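Local coordinates for protein Ral guanine nucleotide dissociation stimulator-like 2 (Mus musculus, PDB 4JGW) that probably acts as a guanine nucleotide exchange factor for small G proteins and is a putative effector of Ras and/or Rap, at residues L51-L56 against Y413-D417; D72-A78 against R419-F423. All coordinates share one frame; numbering follows the deposited sequence.

In the fold
Interactions 1 and 2 join the N-terminal Ras-GEF region to the catalytic Ras-GEF region of this REM-CDC25 fragment. Their centres lie about 11 Å apart, and both use helix 416-436: interaction 1 takes the short strand 414-415 and the start of that helix, interaction 2 its next turn. Two probable hydrogen bonds tie them together. Arg420 NH2 reaches Leu51 O at 2.8 Å, and Leu51 N reaches Asp72 OD2 at 3.0 Å, so the strand backbone meets both partners of the salt bridge in interaction 2. Between the two, the rings of Phe416 and Phe75 pack, with Phe416 CE2 3.5 Å from Phe75 CD1.

Interaction 1: L51-L56 against Y413-D417; sequences LRAGTL and YINFD
Leu56 and Ile414 meet through their methyl ends, Leu56 CD1 lying 3.8 Å from Ile414 CD1 as the two side chains cross at a slant. Further along, Leu51 comes in at about a right angle to Phe416 and sets CD2 against Phe416 CB, its CG being turned anti to the backbone N (chi1 -169°). Tyr413 lays one face of its ring over Gly54, whose CA makes a CH-pi contact 4.0 Å from the ring centroid; Ala53 CB packs beside Tyr413 CB, and Thr55 CG2 comes alongside the CD2-CE2 bond of the ring.

Between these side chains runs an antiparallel ladder, with Ala53 and Asn415 on one face and Ile414 on the other. Gly54 and Ile414 form its hydrogen-bonded pair: Ile414 N donates to Gly54 O at 2.9 Å, from above the carbonyl plane, while the return bond from Gly54 N to Ile414 O is weak. Ala53 faces Asn415 in the non-hydrogen-bonded pair. A weak bond from Phe416 N to Arg52 O follows. At the polar edge, Arg52 CD lies 3.1 Å from Asp417 OD1, guanidinium and carboxylate planes 65° apart; Arg52 NE stays 4.1 Å from Asp417 OD1, beyond salt-bridge range. Water 1 bridges Asp417 OD1 and Leu51 O.

The pairing joins the N-terminal Ras-GEF region to the catalytic one, adding 414-415 as an edge strand of the four-stranded antiparallel sheet, beside 46-54, which on its other side forms a classic beta bulge where Arg52 and Ala53 both face Thr25. Leu59 of helix 56-63 touches both Leu51 and Ile414, and helix 75-82 packs on Phe416.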
ATOM      1  N   LEU A  51      24.158  -3.182   5.649  1.00 32.66           N
ATOM      2  CA  LEU A  51      24.167  -4.447   4.917  1.00 32.72           C
ATOM      3  C   LEU A  51      23.627  -4.245   3.503  1.00 32.84           C
ATOM      4  O   LEU A  51      22.553  -3.670   3.315  1.00 32.74           O
ATOM      5  CB  LEU A  51      23.374  -5.529   5.666  1.00 32.52           C
ATOM      6  CG  LEU A  51      23.497  -6.980   5.170  1.00 32.48           C
ATOM      7  CD1 LEU A  51      23.289  -7.984   6.300  1.00 32.18           C
ATOM      8  CD2 LEU A  51      22.552  -7.276   4.011  1.00 31.53           C
ATOM      9  N   ARG A  52      24.388  -4.720   2.521  1.00 33.06           N
ATOM     10  CA  ARG A  52      24.033  -4.593   1.109  1.00 33.46           C
ATOM     11  C   ARG A  52      23.452  -5.891   0.555  1.00 33.42           C
ATOM     12  O   ARG A  52      22.473  -5.876  -0.191  1.00 33.41           O
ATOM     13  CB  ARG A  52      25.260  -4.185   0.290  1.00 33.60           C
ATOM     14  CG  ARG A  52      25.640  -2.721   0.418  1.00 34.47           C
ATOM     15  CD  ARG A  52      24.863  -1.865  -0.568  1.00 36.25           C
ATOM     16  NE  ARG A  52      25.577  -0.640  -0.910  1.00 38.36           N
ATOM     17  CZ  ARG A  52      26.528  -0.557  -1.836  1.00 39.25           C
ATOM     18  NH1 ARG A  52      26.892  -1.632  -2.525  1.00 40.20           N
ATOM     19  NH2 ARG A  52      27.121   0.605  -2.071  1.00 39.85           N
ATOM     20  N   ALA A  53      24.080  -7.005   0.919  1.00 33.49           N
ATOM     21  CA  ALA A  53      23.655  -8.334   0.494  1.00 33.60           C
ATOM     22  C   ALA A  53      24.175  -9.373   1.472  1.00 33.74           C
ATOM     23  O   ALA A  53      25.216  -9.177   2.099  1.00 33.84           O
ATOM     24  CB  ALA A  53      24.156  -8.634  -0.911  1.00 33.52           C
ATOM     25  N   GLY A  54      23.448 -10.476   1.600  1.00 33.94           N
ATOM     26  CA  GLY A  54      23.861 -11.557   2.482  1.00 34.13           C
ATOM     27  C   GLY A  54      22.882 -12.708   2.509  1.00 34.32           C
ATOM     28  O   GLY A  54      21.765 -12.596   1.998  1.00 34.37           O
ATOM     29  N   THR A  55      23.307 -13.817   3.110  1.00 34.49           N
ATOM     30  CA  THR A  55      22.446 -14.983   3.281  1.00 34.68           C
ATOM     31  C   THR A  55      21.342 -14.669   4.281  1.00 34.82           C
ATOM     32  O   THR A  55      21.462 -13.735   5.081  1.00 34.82           O
ATOM     33  CB  THR A  55      23.232 -16.222   3.776  1.00 34.72           C
ATOM     34  OG1 THR A  55      23.781 -15.959   5.071  1.00 34.66           O
ATOM     35  CG2 THR A  55      24.355 -16.587   2.808  1.00 34.84           C
ATOM     36  N   LEU A  56      20.271 -15.459   4.236  1.00 34.93           N
ATOM     37  CA  LEU A  56      19.151 -15.309   5.156  1.00 34.96           C
ATOM     38  C   LEU A  56      19.613 -15.397   6.614  1.00 34.94           C
ATOM     39  O   LEU A  56      19.098 -14.686   7.483  1.00 35.02           O
ATOM     40  CB  LEU A  56      18.079 -16.359   4.851  1.00 34.97           C
ATOM     41  CG  LEU A  56      16.638 -16.122   5.315  1.00 35.41           C
ATOM     42  CD1 LEU A  56      16.109 -14.748   4.908  1.00 35.44           C
ATOM     43  CD2 LEU A  56      15.736 -17.223   4.773  1.00 35.61           C
ATOM     44  N   TYR A 413      23.488 -14.572  -2.434  1.00 38.32           N
ATOM     45  CA  TYR A 413      23.162 -13.541  -1.445  1.00 37.62           C
ATOM     46  C   TYR A 413      21.863 -12.849  -1.824  1.00 36.99           C
ATOM     47  O   TYR A 413      21.648 -12.524  -2.993  1.00 37.08           O
ATOM     48  CB  TYR A 413      24.270 -12.485  -1.373  1.00 37.68           C
ATOM     49  CG  TYR A 413      25.520 -12.866  -0.598  1.00 37.88           C
ATOM     50  CD1 TYR A 413      26.422 -11.884  -0.189  1.00 37.86           C
ATOM     51  CD2 TYR A 413      25.803 -14.196  -0.271  1.00 38.13           C
ATOM     52  CE1 TYR A 413      27.574 -12.210   0.515  1.00 38.10           C
ATOM     53  CE2 TYR A 413      26.954 -14.533   0.438  1.00 38.18           C
ATOM     54  CZ  TYR A 413      27.834 -13.534   0.824  1.00 38.13           C
ATOM     55  OH  TYR A 413      28.973 -13.855   1.524  1.00 38.10           O
ATOM     56  N   ILE A 414      21.002 -12.625  -0.836  1.00 36.12           N
ATOM     57  CA  ILE A 414      19.803 -11.817  -1.036  1.00 35.29           C
ATOM     58  C   ILE A 414      20.216 -10.367  -1.302  1.00 34.61           C
ATOM     59  O   ILE A 414      20.932  -9.762  -0.503  1.00 34.50           O
ATOM     60  CB  ILE A 414      18.841 -11.917   0.178  1.00 35.40           C
ATOM     61  CG1 ILE A 414      18.233 -13.324   0.249  1.00 35.51           C
ATOM     62  CG2 ILE A 414      17.736 -10.854   0.103  1.00 35.07           C
ATOM     63  CD1 ILE A 414      17.745 -13.726   1.628  1.00 35.93           C
ATOM     64  N   ASN A 415      19.786  -9.833  -2.443  1.00 33.68           N
ATOM     65  CA  ASN A 415      20.060  -8.444  -2.801  1.00 32.96           C
ATOM     66  C   ASN A 415      19.187  -7.500  -1.974  1.00 32.39           C
ATOM     67  O   ASN A 415      18.065  -7.176  -2.364  1.00 32.36           O
ATOM     68  CB  ASN A 415      19.848  -8.224  -4.308  1.00 32.90           C
ATOM     69  CG  ASN A 415      20.015  -6.768  -4.728  1.00 32.83           C
ATOM     70  OD1 ASN A 415      20.740  -6.000  -4.096  1.00 33.01           O
ATOM     71  ND2 ASN A 415      19.339  -6.387  -5.806  1.00 32.51           N
ATOM     72  N   PHE A 416      19.711  -7.062  -0.831  1.00 31.74           N
ATOM     73  CA  PHE A 416      18.923  -6.262   0.104  1.00 31.02           C
ATOM     74  C   PHE A 416      18.652  -4.839  -0.381  1.00 30.62           C
ATOM     75  O   PHE A 416      17.680  -4.218   0.046  1.00 30.62           O
ATOM     76  CB  PHE A 416      19.534  -6.260   1.509  1.00 31.01           C
ATOM     77  CG  PHE A 416      18.535  -5.965   2.598  1.00 30.51           C
ATOM     78  CD1 PHE A 416      17.721  -6.975   3.102  1.00 29.95           C
ATOM     79  CD2 PHE A 416      18.401  -4.676   3.110  1.00 29.49           C
ATOM     80  CE1 PHE A 416      16.789  -6.709   4.104  1.00 29.98           C
ATOM     81  CE2 PHE A 416      17.473  -4.399   4.108  1.00 29.77           C
ATOM     82  CZ  PHE A 416      16.667  -5.418   4.610  1.00 29.92           C
ATOM     83  N   ASP A 417      19.503  -4.336  -1.277  1.00 30.21           N
ATOM     84  CA  ASP A 417      19.276  -3.045  -1.931  1.00 29.67           C
ATOM     85  C   ASP A 417      17.863  -2.963  -2.506  1.00 29.16           C
ATOM     86  O   ASP A 417      17.178  -1.951  -2.342  1.00 29.10           O
ATOM     87  CB  ASP A 417      20.304  -2.806  -3.042  1.00 29.91           C
ATOM     88  CG  ASP A 417      21.678  -2.429  -2.507  1.00 30.31           C
ATOM     89  OD1 ASP A 417      21.835  -2.286  -1.275  1.00 30.73           O
ATOM     90  OD2 ASP A 417      22.604  -2.272  -3.327  1.00 30.43           O
TER
HETATM   91  O   HOH W   1      20.919  -3.197   1.190  1.00 21.73           O

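Interaction 2: D72-A78 against R419-F423; sequences DMMFTPA and RRKEF
Asp72 and Arg420 form an end-on salt bridge, with carboxylate and guanidinium nearly coplanar, 21° apart. Arg420 NH1 and NH2 share the syn lone pair of Asp72 OD1, at 2.8 and 2.9 Å, and Arg420 NH2 also meets that of Asp72 OD2 at 3.0 Å. An extended chain from CG to NE carries the guanidinium out to this carboxylate, whose OD2 also accepts from His62 NE2 and Leu51 N; Arg420 NH2 donates to Leu51 O as well. Such a network would be expected to fix the rotation of both groups and favour the charged carboxylate.

The pair ties the loop leading into helix 75-82, in the N-terminal Ras-GEF region, to helix 416-436 of the catalytic one, and apolar packing continues the join.

Phe423, with CG anti to the backbone N (chi1 180°), sets its ring against Met74, Pro77 and Ala78, Ala78 N lying over one face. Met74 CG comes within 3.6 Å of Phe423 CD2; Met74 SD, touching Arg420 CB, lies 5.3 Å from the Phe423 ring centroid, an oblique Met-aromatic contact. Pro77 CB meets Phe423 CZ at 3.7 Å, and Ala78 CB abuts Phe423 CB.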
ATOM      1  N   ASP A  72      22.616   1.284  10.761  1.00 25.67           N
ATOM      2  CA  ASP A  72      21.858   0.860   9.582  1.00 25.50           C
ATOM      3  C   ASP A  72      20.369   0.960   9.918  1.00 25.61           C
ATOM      4  O   ASP A  72      19.688  -0.056  10.101  1.00 25.43           O
ATOM      5  CB  ASP A  72      22.254  -0.578   9.208  1.00 25.42           C
ATOM      6  CG  ASP A  72      21.707  -1.028   7.853  1.00 25.32           C
ATOM      7  OD1 ASP A  72      21.012  -0.249   7.159  1.00 24.82           O
ATOM      8  OD2 ASP A  72      21.983  -2.189   7.480  1.00 24.56           O
ATOM      9  N   MET A  73      19.869   2.192  10.014  1.00 25.69           N
ATOM     10  CA  MET A  73      18.517   2.420  10.542  1.00 25.85           C
ATOM     11  C   MET A  73      17.356   1.918   9.674  1.00 25.63           C
ATOM     12  O   MET A  73      16.285   1.625  10.200  1.00 25.57           O
ATOM     13  CB  MET A  73      18.298   3.874  11.004  1.00 26.10           C
ATOM     14  CG  MET A  73      19.255   4.908  10.451  1.00 26.90           C
ATOM     15  SD  MET A  73      19.089   6.513  11.269  1.00 27.87           S
ATOM     16  CE  MET A  73      20.371   6.437  12.517  1.00 28.57           C
ATOM     17  N   MET A  74      17.568   1.800   8.365  1.00 25.44           N
ATOM     18  CA  MET A  74      16.522   1.279   7.485  1.00 25.38           C
ATOM     19  C   MET A  74      16.397  -0.249   7.537  1.00 25.26           C
ATOM     20  O   MET A  74      15.342  -0.795   7.214  1.00 25.18           O
ATOM     21  CB  MET A  74      16.707   1.753   6.036  1.00 25.43           C
ATOM     22  CG  MET A  74      15.481   1.480   5.152  1.00 25.87           C
ATOM     23  SD  MET A  74      15.647   1.914   3.412  1.00 26.78           S
ATOM     24  CE  MET A  74      15.662   3.707   3.499  1.00 25.71           C
ATOM     25  N   PHE A  75      17.464  -0.928   7.958  1.00 25.08           N
ATOM     26  CA  PHE A  75      17.536  -2.387   7.846  1.00 24.98           C
ATOM     27  C   PHE A  75      16.393  -3.143   8.522  1.00 25.03           C
ATOM     28  O   PHE A  75      15.722  -3.951   7.880  1.00 24.98           O
ATOM     29  CB  PHE A  75      18.876  -2.930   8.349  1.00 24.83           C
ATOM     30  CG  PHE A  75      19.002  -4.419   8.207  1.00 24.49           C
ATOM     31  CD1 PHE A  75      19.372  -4.983   6.991  1.00 24.32           C
ATOM     32  CD2 PHE A  75      18.717  -5.260   9.277  1.00 24.28           C
ATOM     33  CE1 PHE A  75      19.471  -6.357   6.848  1.00 24.36           C
ATOM     34  CE2 PHE A  75      18.816  -6.640   9.143  1.00 24.03           C
ATOM     35  CZ  PHE A  75      19.195  -7.189   7.927  1.00 24.25           C
ATOM     36  N   THR A  76      16.197  -2.886   9.813  1.00 25.06           N
ATOM     37  CA  THR A  76      15.201  -3.591  10.616  1.00 24.98           C
ATOM     38  C   THR A  76      13.767  -3.434  10.080  1.00 25.09           C
ATOM     39  O   THR A  76      13.099  -4.439   9.840  1.00 25.19           O
ATOM     40  CB  THR A  76      15.297  -3.192  12.115  1.00 25.02           C
ATOM     41  OG1 THR A  76      16.639  -3.399  12.575  1.00 24.99           O
ATOM     42  CG2 THR A  76      14.335  -4.007  12.974  1.00 24.48           C
ATOM     43  N   PRO A  77      13.291  -2.185   9.883  1.00 25.21           N
ATOM     44  CA  PRO A  77      11.925  -2.049   9.365  1.00 25.41           C
ATOM     45  C   PRO A  77      11.762  -2.562   7.931  1.00 25.65           C
ATOM     46  O   PRO A  77      10.714  -3.117   7.599  1.00 25.58           O
ATOM     47  CB  PRO A  77      11.666  -0.539   9.438  1.00 25.33           C
ATOM     48  CG  PRO A  77      13.020   0.083   9.436  1.00 25.29           C
ATOM     49  CD  PRO A  77      13.890  -0.871  10.188  1.00 25.18           C
ATOM     50  N   ALA A  78      12.790  -2.385   7.101  1.00 25.95           N
ATOM     51  CA  ALA A  78      12.774  -2.877   5.723  1.00 26.22           C
ATOM     52  C   ALA A  78      12.687  -4.398   5.653  1.00 26.50           C
ATOM     53  O   ALA A  78      11.892  -4.934   4.884  1.00 26.56           O
ATOM     54  CB  ALA A  78      13.990  -2.372   4.948  1.00 26.21           C
ATOM     55  N   ARG A 419      15.262  -4.498  -1.445  1.00 27.14           N
ATOM     56  CA  ARG A 419      14.313  -4.427  -0.331  1.00 26.93           C
ATOM     57  C   ARG A 419      14.236  -3.034   0.295  1.00 26.77           C
ATOM     58  O   ARG A 419      13.183  -2.634   0.800  1.00 26.61           O
ATOM     59  CB  ARG A 419      14.638  -5.482   0.735  1.00 26.85           C
ATOM     60  CG  ARG A 419      14.758  -6.912   0.203  1.00 26.93           C
ATOM     61  CD  ARG A 419      13.522  -7.333  -0.583  1.00 26.78           C
ATOM     62  NE  ARG A 419      13.767  -8.511  -1.413  1.00 27.18           N
ATOM     63  CZ  ARG A 419      12.941  -8.955  -2.358  1.00 27.04           C
ATOM     64  NH1 ARG A 419      11.803  -8.320  -2.613  1.00 26.80           N
ATOM     65  NH2 ARG A 419      13.254 -10.035  -3.056  1.00 26.72           N
ATOM     66  N   ARG A 420      15.353  -2.305   0.259  1.00 26.55           N
ATOM     67  CA  ARG A 420      15.399  -0.923   0.737  1.00 26.25           C
ATOM     68  C   ARG A 420      14.571  -0.016  -0.161  1.00 26.24           C
ATOM     69  O   ARG A 420      13.831   0.845   0.323  1.00 26.14           O
ATOM     70  CB  ARG A 420      16.840  -0.413   0.790  1.00 26.30           C
ATOM     71  CG  ARG A 420      17.653  -0.965   1.938  1.00 25.55           C
ATOM     72  CD  ARG A 420      19.058  -0.382   1.962  1.00 24.31           C
ATOM     73  NE  ARG A 420      19.928  -1.215   2.786  1.00 23.92           N
ATOM     74  CZ  ARG A 420      20.127  -1.049   4.088  1.00 23.35           C
ATOM     75  NH1 ARG A 420      19.537  -0.050   4.740  1.00 22.91           N
ATOM     76  NH2 ARG A 420      20.926  -1.884   4.737  1.00 22.18           N
ATOM     77  N   LYS A 421      14.714  -0.217  -1.471  1.00 26.17           N
ATOM     78  CA  LYS A 421      13.975   0.538  -2.478  1.00 26.16           C
ATOM     79  C   LYS A 421      12.483   0.226  -2.396  1.00 25.93           C
ATOM     80  O   LYS A 421      11.644   1.097  -2.633  1.00 25.99           O
ATOM     81  CB  LYS A 421      14.505   0.227  -3.880  1.00 26.44           C
ATOM     82  CG  LYS A 421      15.957   0.628  -4.107  1.00 27.13           C
ATOM     83  CD  LYS A 421      16.411   0.281  -5.516  1.00 28.92           C
ATOM     84  CE  LYS A 421      17.920   0.437  -5.662  1.00 29.91           C
ATOM     85  NZ  LYS A 421      18.349   0.317  -7.083  1.00 31.46           N
ATOM     86  N   GLU A 422      12.166  -1.018  -2.051  1.00 25.62           N
ATOM     87  CA  GLU A 422      10.787  -1.427  -1.813  1.00 25.52           C
ATOM     88  C   GLU A 422      10.220  -0.759  -0.560  1.00 25.27           C
ATOM     89  O   GLU A 422       9.114  -0.216  -0.593  1.00 25.12           O
ATOM     90  CB  GLU A 422      10.680  -2.951  -1.729  1.00 25.46           C
ATOM     91  CG  GLU A 422      10.700  -3.625  -3.098  1.00 26.05           C
ATOM     92  CD  GLU A 422      10.698  -5.138  -3.032  1.00 26.59           C
ATOM     93  OE1 GLU A 422      11.144  -5.703  -2.015  1.00 27.33           O
ATOM     94  OE2 GLU A 422      10.252  -5.768  -4.011  1.00 27.50           O
ATOM     95  N   PHE A 423      10.989  -0.780   0.528  1.00 24.98           N
ATOM     96  CA  PHE A 423      10.579  -0.127   1.773  1.00 25.06           C
ATOM     97  C   PHE A 423      10.341   1.375   1.595  1.00 25.02           C
ATOM     98  O   PHE A 423       9.399   1.917   2.163  1.00 25.00           O
ATOM     99  CB  PHE A 423      11.582  -0.388   2.907  1.00 24.95           C
ATOM    100  CG  PHE A 423      11.209   0.275   4.213  1.00 24.72           C
ATOM    101  CD1 PHE A 423      10.163  -0.221   4.990  1.00 24.04           C
ATOM    102  CD2 PHE A 423      11.897   1.400   4.658  1.00 24.08           C
ATOM    103  CE1 PHE A 423       9.813   0.392   6.188  1.00 23.96           C
ATOM    104  CE2 PHE A 423      11.560   2.020   5.861  1.00 23.98           C
ATOM    105  CZ  PHE A 423      10.515   1.518   6.628  1.00 24.16           C
TER